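Local coordinates for leucine aminopeptidase A1, chloroplastic (Solanum lycopersicum, PDB 5D8N), which removes N-terminal amino acids, preferably leucine, from peptides as a magnesium-binding homohexameric aminopeptidase, and helps regulate wound signalling and insect defence, at residues Leu266-Ala271 against Glu363-Gly368; Leu295-Lys300 against Val523-Arg528; Glu405-Leu410 against Val495-Leu500. The protein carries 1 engineered substitution. All blocks are in the same frame, centred on the assembly; numbering follows the deposited sequence.

Contact 1 (Leu266-Ala271 against Glu363-Gly368); sequences LAVAAA and EGMRPG
G364 and M365 lie against A271 and A267, and the flat group beside them is the guanidinium of R366. One face of it carries G364 O, 3.7 Å above the plane and offset toward the rim. Its nitrogens make salt bridges with D369 and with E357 of a neighbouring subunit.

The contact itself is built from small groups and one long side chain. M365 leaves the backbone with CG anti to its N (chi1 176°) and runs extended as far as SD. SD rests on A267 CB at 3.8 Å. The bend at chi3 (58°) then turns the methyl toward V268, where CE meets CG2 at 4.1 Å. Further along, A271 CB sits on G364 CA at 3.5 Å. A CB on G364 would probably crowd that methyl, so the bare glycine suits the close approach. A270 CB touches E363 O at 3.4 Å.

No direct hydrogen bond joins the two segments. One water probably donates to A267 O (2.7 Å) and accepts from A271 N (3.1 Å) and from M365 N (2.9 Å). A267 O also takes a weak bond from A270 N. The water therefore ties backbone atoms near the end of helix 263-269 to the loop.

This patch belongs to the catalytic domain and borders the active-site region, since M365 and V268 also touch E387, a magnesium-binding residue of the enzyme. A267 and A270 pack on L17 of a neighbouring subunit, M365 and A267 on V371 of strand 370-372, and M365 and V268 on L390 of helix 388-401.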
# COMPACT_ATOMS: atom_id res chain seq x y z
N LEU A 266 6.12 14.01 -29.79
CA LEU A 266 6.84 12.90 -30.39
C LEU A 266 7.53 12.04 -29.35
O LEU A 266 7.60 10.82 -29.50
CB LEU A 266 7.83 13.39 -31.44
CG LEU A 266 7.16 13.97 -32.69
CD1 LEU A 266 8.17 14.63 -33.62
CD2 LEU A 266 6.48 12.86 -33.46
N ALA A 267 7.92 12.63 -28.24
CA ALA A 267 8.48 11.81 -27.16
C ALA A 267 7.45 10.84 -26.57
O ALA A 267 7.75 9.69 -26.28
CB ALA A 267 9.03 12.71 -26.06
N VAL A 268 6.22 11.31 -26.40
CA VAL A 268 5.17 10.45 -25.86
C VAL A 268 4.88 9.34 -26.85
O VAL A 268 4.74 8.19 -26.47
CB VAL A 268 3.87 11.25 -25.63
CG1 VAL A 268 2.75 10.32 -25.18
CG2 VAL A 268 4.09 12.31 -24.56
N ALA A 269 4.86 9.69 -28.12
CA ALA A 269 4.56 8.73 -29.19
C ALA A 269 5.67 7.69 -29.50
O ALA A 269 5.42 6.70 -30.17
CB ALA A 269 4.22 9.49 -30.46
N ALA A 270 6.88 7.94 -29.03
CA ALA A 270 8.06 7.21 -29.50
C ALA A 270 7.99 5.71 -29.19
O ALA A 270 8.44 4.89 -29.98
CB ALA A 270 9.32 7.82 -28.90
N ALA A 271 7.41 5.34 -28.06
CA ALA A 271 7.40 3.92 -27.69
C ALA A 271 6.59 3.10 -28.70
O ALA A 271 6.95 1.95 -29.00
CB ALA A 271 6.84 3.72 -26.28
N GLU A 363 12.09 1.80 -27.49
CA GLU A 363 12.11 3.08 -28.20
C GLU A 363 11.40 4.17 -27.39
O GLU A 363 11.39 5.33 -27.80
CB GLU A 363 11.45 2.96 -29.58
CG GLU A 363 12.24 2.12 -30.58
CD GLU A 363 11.86 0.64 -30.57
OE1 GLU A 363 10.98 0.23 -29.75
OE2 GLU A 363 12.42 -0.11 -31.42
N GLY A 364 10.95 3.84 -26.19
CA GLY A 364 10.12 4.75 -25.41
C GLY A 364 10.84 5.81 -24.60
O GLY A 364 12.03 5.67 -24.28
N MET A 365 10.08 6.83 -24.19
CA MET A 365 10.53 7.83 -23.23
C MET A 365 10.63 7.23 -21.83
O MET A 365 9.82 6.40 -21.46
CB MET A 365 9.57 9.02 -23.24
CG MET A 365 9.87 10.09 -22.22
SD MET A 365 8.89 11.59 -22.47
CE MET A 365 7.23 10.97 -22.36
N ARG A 366 11.66 7.62 -21.07
CA ARG A 366 11.84 7.18 -19.70
C ARG A 366 11.40 8.28 -18.76
O ARG A 366 11.58 9.44 -19.07
CB ARG A 366 13.32 6.89 -19.45
CG ARG A 366 13.95 5.77 -20.28
CD ARG A 366 15.38 6.10 -20.65
NE ARG A 366 15.40 7.16 -21.64
CZ ARG A 366 15.46 6.96 -22.95
NH1 ARG A 366 15.91 5.81 -23.42
NH2 ARG A 366 15.07 7.93 -23.78
N PRO A 367 11.02 7.93 -17.52
CA PRO A 367 10.87 8.97 -16.53
C PRO A 367 12.19 9.68 -16.37
O PRO A 367 13.22 9.01 -16.34
CB PRO A 367 10.46 8.21 -15.25
CG PRO A 367 10.69 6.77 -15.52
CD PRO A 367 10.68 6.60 -17.00
N GLY A 368 12.15 10.99 -16.12
CA GLY A 368 13.37 11.81 -16.00
C GLY A 368 13.85 12.43 -17.31
O GLY A 368 14.64 13.38 -17.32
O HOH W 1 7.50 7.09 -25.51

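Contact 2 (Leu295-Lys300 against Val523-Arg528); sequences LALVGK and VEWVLR
L295 and L297 pack against W525 and V526, a helix-on-sheet contact of the M17 catalytic alpha/beta fold. The C-terminal helix 519-527 lies over an inner strand of the mixed sheet. Over 523-527 it runs nearly antiparallel to 295-300 (168°), the two axes coming within 10.6 Å.

The tight part is the six-membered ring of W525. W525 CG stands anti to the backbone N, which sends the indole toward the strand. L295 comes from the opposite direction, with CD2 3.9 Å from W525 CH2. L297 slides past in the opposite direction and sets CD2 3.7 Å from W525 CZ3. Both leucine methyls meet the ring obliquely. V526 is a looser neighbour, its CG2 4.3 Å from L295 CD1. I408 of the adjacent strand also touches the indole, and L435 and A442 of helix 433-446 add to its packing. Replacing W525 by an alanine would remove the ring, and would probably open a gap between helix and sheet and leave the methyls of L295 and L297 without their partner.

The other side of the helix is more open. L527 points away from the strand, and R528 is exposed. There E524 and R528 form a salt bridge one helical turn apart. R528 NE and NH2 both hold the same oxygen, E524 OE1. NE donates to OE1 at 2.8 Å, arriving on the anti side of that oxygen.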
# COMPACT_ATOMS: atom_id res chain seq x y z
N LEU A 295 -11.61 30.27 -34.46
CA LEU A 295 -11.64 29.49 -33.21
C LEU A 295 -10.88 28.19 -33.42
O LEU A 295 -10.89 27.62 -34.52
CB LEU A 295 -13.09 29.19 -32.83
CG LEU A 295 -14.07 30.37 -32.86
CD1 LEU A 295 -15.49 29.86 -32.67
CD2 LEU A 295 -13.74 31.38 -31.76
N ALA A 296 -10.32 27.65 -32.34
CA ALA A 296 -9.83 26.29 -32.32
C ALA A 296 -10.43 25.45 -31.20
O ALA A 296 -10.55 25.88 -30.05
CB ALA A 296 -8.30 26.25 -32.23
N LEU A 297 -10.57 24.17 -31.50
CA LEU A 297 -10.99 23.17 -30.54
C LEU A 297 -9.91 22.09 -30.56
O LEU A 297 -9.70 21.45 -31.59
CB LEU A 297 -12.33 22.56 -30.95
CG LEU A 297 -13.49 23.55 -31.04
CD1 LEU A 297 -14.74 22.87 -31.54
CD2 LEU A 297 -13.74 24.12 -29.64
N VAL A 298 -9.23 21.93 -29.43
CA VAL A 298 -8.13 21.00 -29.28
C VAL A 298 -8.52 19.86 -28.33
O VAL A 298 -8.99 20.10 -27.22
CB VAL A 298 -6.91 21.72 -28.69
CG1 VAL A 298 -5.78 20.72 -28.47
CG2 VAL A 298 -6.47 22.80 -29.66
N GLY A 299 -8.35 18.62 -28.80
CA GLY A 299 -8.74 17.46 -28.00
C GLY A 299 -7.57 16.54 -27.73
O GLY A 299 -6.79 16.23 -28.63
N LYS A 300 -7.41 16.14 -26.48
CA LYS A 300 -6.42 15.13 -26.13
C LYS A 300 -6.75 13.82 -26.83
O LYS A 300 -7.86 13.30 -26.71
CB LYS A 300 -6.36 14.93 -24.62
CG LYS A 300 -5.38 13.86 -24.20
CD LYS A 300 -5.26 13.78 -22.69
CE LYS A 300 -5.52 12.35 -22.26
NZ LYS A 300 -4.86 12.06 -20.98
N VAL A 523 -20.54 22.86 -29.68
CA VAL A 523 -21.37 23.33 -30.77
C VAL A 523 -22.05 24.64 -30.37
O VAL A 523 -22.07 25.60 -31.17
CB VAL A 523 -22.39 22.29 -31.23
CG1 VAL A 523 -23.43 22.90 -32.17
CG2 VAL A 523 -21.68 21.13 -31.89
N GLU A 524 -22.67 24.66 -29.19
CA GLU A 524 -23.33 25.88 -28.74
C GLU A 524 -22.33 27.02 -28.68
O GLU A 524 -22.65 28.15 -29.01
CB GLU A 524 -23.99 25.72 -27.37
CG GLU A 524 -25.28 24.91 -27.41
CD GLU A 524 -26.42 25.60 -28.16
OE1 GLU A 524 -26.45 26.86 -28.22
OE2 GLU A 524 -27.36 24.88 -28.58
N TRP A 525 -21.13 26.74 -28.18
CA TRP A 525 -20.14 27.80 -28.05
C TRP A 525 -19.75 28.37 -29.41
O TRP A 525 -19.61 29.58 -29.59
CB TRP A 525 -18.89 27.28 -27.33
CG TRP A 525 -17.79 28.29 -27.23
CD1 TRP A 525 -17.77 29.40 -26.43
CD2 TRP A 525 -16.58 28.32 -27.99
NE1 TRP A 525 -16.55 30.03 -26.53
CE2 TRP A 525 -15.83 29.42 -27.52
CE3 TRP A 525 -15.99 27.44 -28.90
CZ2 TRP A 525 -14.53 29.68 -27.97
CZ3 TRP A 525 -14.71 27.71 -29.37
CH2 TRP A 525 -13.99 28.81 -28.87
N VAL A 526 -19.48 27.50 -30.38
CA VAL A 526 -19.16 27.95 -31.74
C VAL A 526 -20.27 28.82 -32.32
O VAL A 526 -20.00 29.88 -32.88
CB VAL A 526 -18.88 26.76 -32.69
CG1 VAL A 526 -18.82 27.18 -34.14
CG2 VAL A 526 -17.57 26.10 -32.28
N LEU A 527 -21.51 28.36 -32.16
CA LEU A 527 -22.67 29.05 -32.69
C LEU A 527 -22.94 30.40 -32.05
O LEU A 527 -23.46 31.30 -32.70
CB LEU A 527 -23.91 28.20 -32.52
CG LEU A 527 -23.97 27.02 -33.49
CD1 LEU A 527 -25.32 26.34 -33.38
CD2 LEU A 527 -23.74 27.48 -34.92
N ARG A 528 -22.54 30.56 -30.79
CA ARG A 528 -22.80 31.81 -30.08
C ARG A 528 -21.66 32.78 -30.33
O ARG A 528 -21.68 33.90 -29.85
CB ARG A 528 -22.99 31.55 -28.59
CG ARG A 528 -24.38 31.00 -28.28
CD ARG A 528 -24.49 30.12 -27.03
NE ARG A 528 -25.72 29.32 -27.09
CZ ARG A 528 -26.94 29.75 -26.74
NH1 ARG A 528 -27.08 30.90 -26.08
NH2 ARG A 528 -28.01 29.02 -27.03

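Contact 3 (Glu405-Leu410 against Val495-Leu500); sequences EKIIDL and VQWLHL
D409 bonds both W497 and H499 across two adjacent parallel strands in the central mixed sheet of the M17 catalytic domain. Its CG stands between the backbone N and the carbonyl carbon (chi1 80°), which brings the carboxylate nearer the neighbouring strand. The indole plane is 26° from the carboxylate plane, and the imidazole plane is 31° from it. W497 NE1 donates to D409 OD2 at 2.9 Å. H499 ND1 donates to D409 OD1 at 2.7 Å, in a nearly straight bond that uses the syn lone pair of OD1.

I407 lies on the same face of the sheet. Its CD1 meets V495 CG1 at 3.8 Å, and its CG2 lies 4.0 Å from W497 CD1.

On the other face, K406 lies alongside Q496, pointing the same way; its NZ goes on to a salt bridge with E438. L410 and L500 also run side by side, with L410 CG 4.1 Å from L500 CB.

Backbone bonds in parallel-sheet register join the strands, such as L498 N to I407 O at 2.9 Å.

Each oxygen of the buried carboxylate thus has a ring N-H. The pair of bonds fixes the carboxylate's rotation, orients both rings, and would probably favour a negative charge on D409.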
# COMPACT_ATOMS: atom_id res chain seq x y z
N GLU A 405 -8.25 33.30 -32.59
CA GLU A 405 -8.55 34.26 -31.54
C GLU A 405 -8.89 33.57 -30.19
O GLU A 405 -8.61 34.09 -29.12
CB GLU A 405 -9.73 35.09 -32.05
CG GLU A 405 -10.35 36.09 -31.09
CD GLU A 405 -11.53 36.85 -31.69
OE1 GLU A 405 -11.74 36.76 -32.92
OE2 GLU A 405 -12.18 37.61 -30.94
N LYS A 406 -9.51 32.39 -30.23
CA LYS A 406 -9.95 31.70 -29.03
C LYS A 406 -9.70 30.20 -29.20
O LYS A 406 -9.99 29.64 -30.26
CB LYS A 406 -11.44 31.96 -28.77
CG LYS A 406 -11.84 33.43 -28.66
CD LYS A 406 -13.34 33.59 -28.46
CE LYS A 406 -13.76 35.06 -28.52
NZ LYS A 406 -15.24 35.14 -28.33
N ILE A 407 -9.26 29.56 -28.12
CA ILE A 407 -9.07 28.11 -28.06
C ILE A 407 -9.84 27.55 -26.87
O ILE A 407 -9.69 28.01 -25.74
CB ILE A 407 -7.58 27.76 -27.86
CG1 ILE A 407 -6.73 28.36 -28.99
CG2 ILE A 407 -7.39 26.26 -27.83
CD1 ILE A 407 -5.25 28.23 -28.75
N ILE A 408 -10.50 26.42 -27.10
CA ILE A 408 -10.88 25.52 -26.02
C ILE A 408 -10.21 24.18 -26.21
O ILE A 408 -10.34 23.58 -27.29
CB ILE A 408 -12.41 25.31 -25.95
CG1 ILE A 408 -13.12 26.64 -25.70
CG2 ILE A 408 -12.76 24.31 -24.85
CD1 ILE A 408 -14.63 26.53 -25.65
N ASP A 409 -9.56 23.66 -25.16
CA ASP A 409 -9.10 22.28 -25.18
C ASP A 409 -9.91 21.44 -24.22
O ASP A 409 -10.39 21.93 -23.21
CB ASP A 409 -7.60 22.14 -24.89
CG ASP A 409 -7.28 22.21 -23.42
OD1 ASP A 409 -7.52 21.18 -22.70
OD2 ASP A 409 -6.72 23.25 -23.00
N LEU A 410 -10.15 20.19 -24.62
CA LEU A 410 -10.78 19.20 -23.76
C LEU A 410 -9.83 18.04 -23.60
O LEU A 410 -9.31 17.49 -24.56
CB LEU A 410 -12.08 18.70 -24.38
CG LEU A 410 -13.27 19.67 -24.24
CD1 LEU A 410 -13.12 20.75 -25.28
CD2 LEU A 410 -14.59 18.94 -24.44
N VAL A 495 -3.93 34.99 -27.19
CA VAL A 495 -5.06 34.16 -27.59
C VAL A 495 -5.90 33.90 -26.35
O VAL A 495 -5.37 33.55 -25.30
CB VAL A 495 -4.55 32.87 -28.23
CG1 VAL A 495 -5.70 31.95 -28.59
CG2 VAL A 495 -3.75 33.19 -29.50
N GLN A 496 -7.22 34.00 -26.44
CA GLN A 496 -8.06 33.58 -25.32
C GLN A 496 -8.16 32.05 -25.29
O GLN A 496 -8.26 31.42 -26.34
CB GLN A 496 -9.46 34.14 -25.45
CG GLN A 496 -9.54 35.66 -25.48
CD GLN A 496 -10.96 36.15 -25.32
OE1 GLN A 496 -11.90 35.37 -25.25
NE2 GLN A 496 -11.14 37.44 -25.38
N TRP A 497 -8.01 31.46 -24.12
CA TRP A 497 -7.86 30.02 -24.02
C TRP A 497 -8.50 29.51 -22.74
O TRP A 497 -8.34 30.08 -21.66
CB TRP A 497 -6.39 29.64 -24.11
CG TRP A 497 -6.09 28.28 -23.53
CD1 TRP A 497 -6.40 27.06 -24.08
CD2 TRP A 497 -5.57 28.01 -22.23
NE1 TRP A 497 -6.01 26.05 -23.25
CE2 TRP A 497 -5.47 26.61 -22.11
CE3 TRP A 497 -4.97 28.80 -21.25
CZ2 TRP A 497 -4.89 25.98 -21.01
CZ3 TRP A 497 -4.44 28.17 -20.12
CH2 TRP A 497 -4.39 26.79 -20.02
N LEU A 498 -9.28 28.46 -22.91
CA LEU A 498 -9.86 27.72 -21.80
C LEU A 498 -9.60 26.22 -21.91
O LEU A 498 -9.77 25.61 -22.97
CB LEU A 498 -11.36 27.97 -21.72
CG LEU A 498 -12.15 27.31 -20.58
CD1 LEU A 498 -13.31 28.22 -20.25
CD2 LEU A 498 -12.70 25.95 -20.95
N HIS A 499 -9.31 25.64 -20.76
CA HIS A 499 -8.99 24.22 -20.64
C HIS A 499 -10.13 23.54 -19.87
O HIS A 499 -10.48 23.98 -18.77
CB HIS A 499 -7.67 24.04 -19.89
CG HIS A 499 -7.49 22.69 -19.27
ND1 HIS A 499 -7.40 21.54 -20.02
CD2 HIS A 499 -7.25 22.32 -17.99
CE1 HIS A 499 -7.17 20.51 -19.23
NE2 HIS A 499 -7.07 20.96 -17.99
N LEU A 500 -10.66 22.48 -20.45
CA LEU A 500 -11.74 21.74 -19.82
C LEU A 500 -11.28 20.32 -19.47
O LEU A 500 -10.96 19.52 -20.36
CB LEU A 500 -12.94 21.73 -20.75
CG LEU A 500 -14.30 21.47 -20.10
CD1 LEU A 500 -14.68 22.56 -19.11
CD2 LEU A 500 -15.39 21.31 -21.15

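Of the segments, 266-271 on helix 263-269 comes first, then 295-300. Contact 1 then closes when 363-368 comes back to 266-271, past the strand that contact 2 uses. Contact 2 is still open at that point and closes only at the C-terminal helix, so contacts 1 and 2 cross. Contact 3 opens at 405-410 and closes at 495-500, wholly within the span of contact 2. Strands 293-305 and 406-411 are neighbours in one sheet, which makes contacts 2 and 3 touch. Contact 1 stands apart, its centre about 30 Å from that of contact 2. It ties a helix end to a loop near another subunit, while the other two build the core sheet and its helix cover.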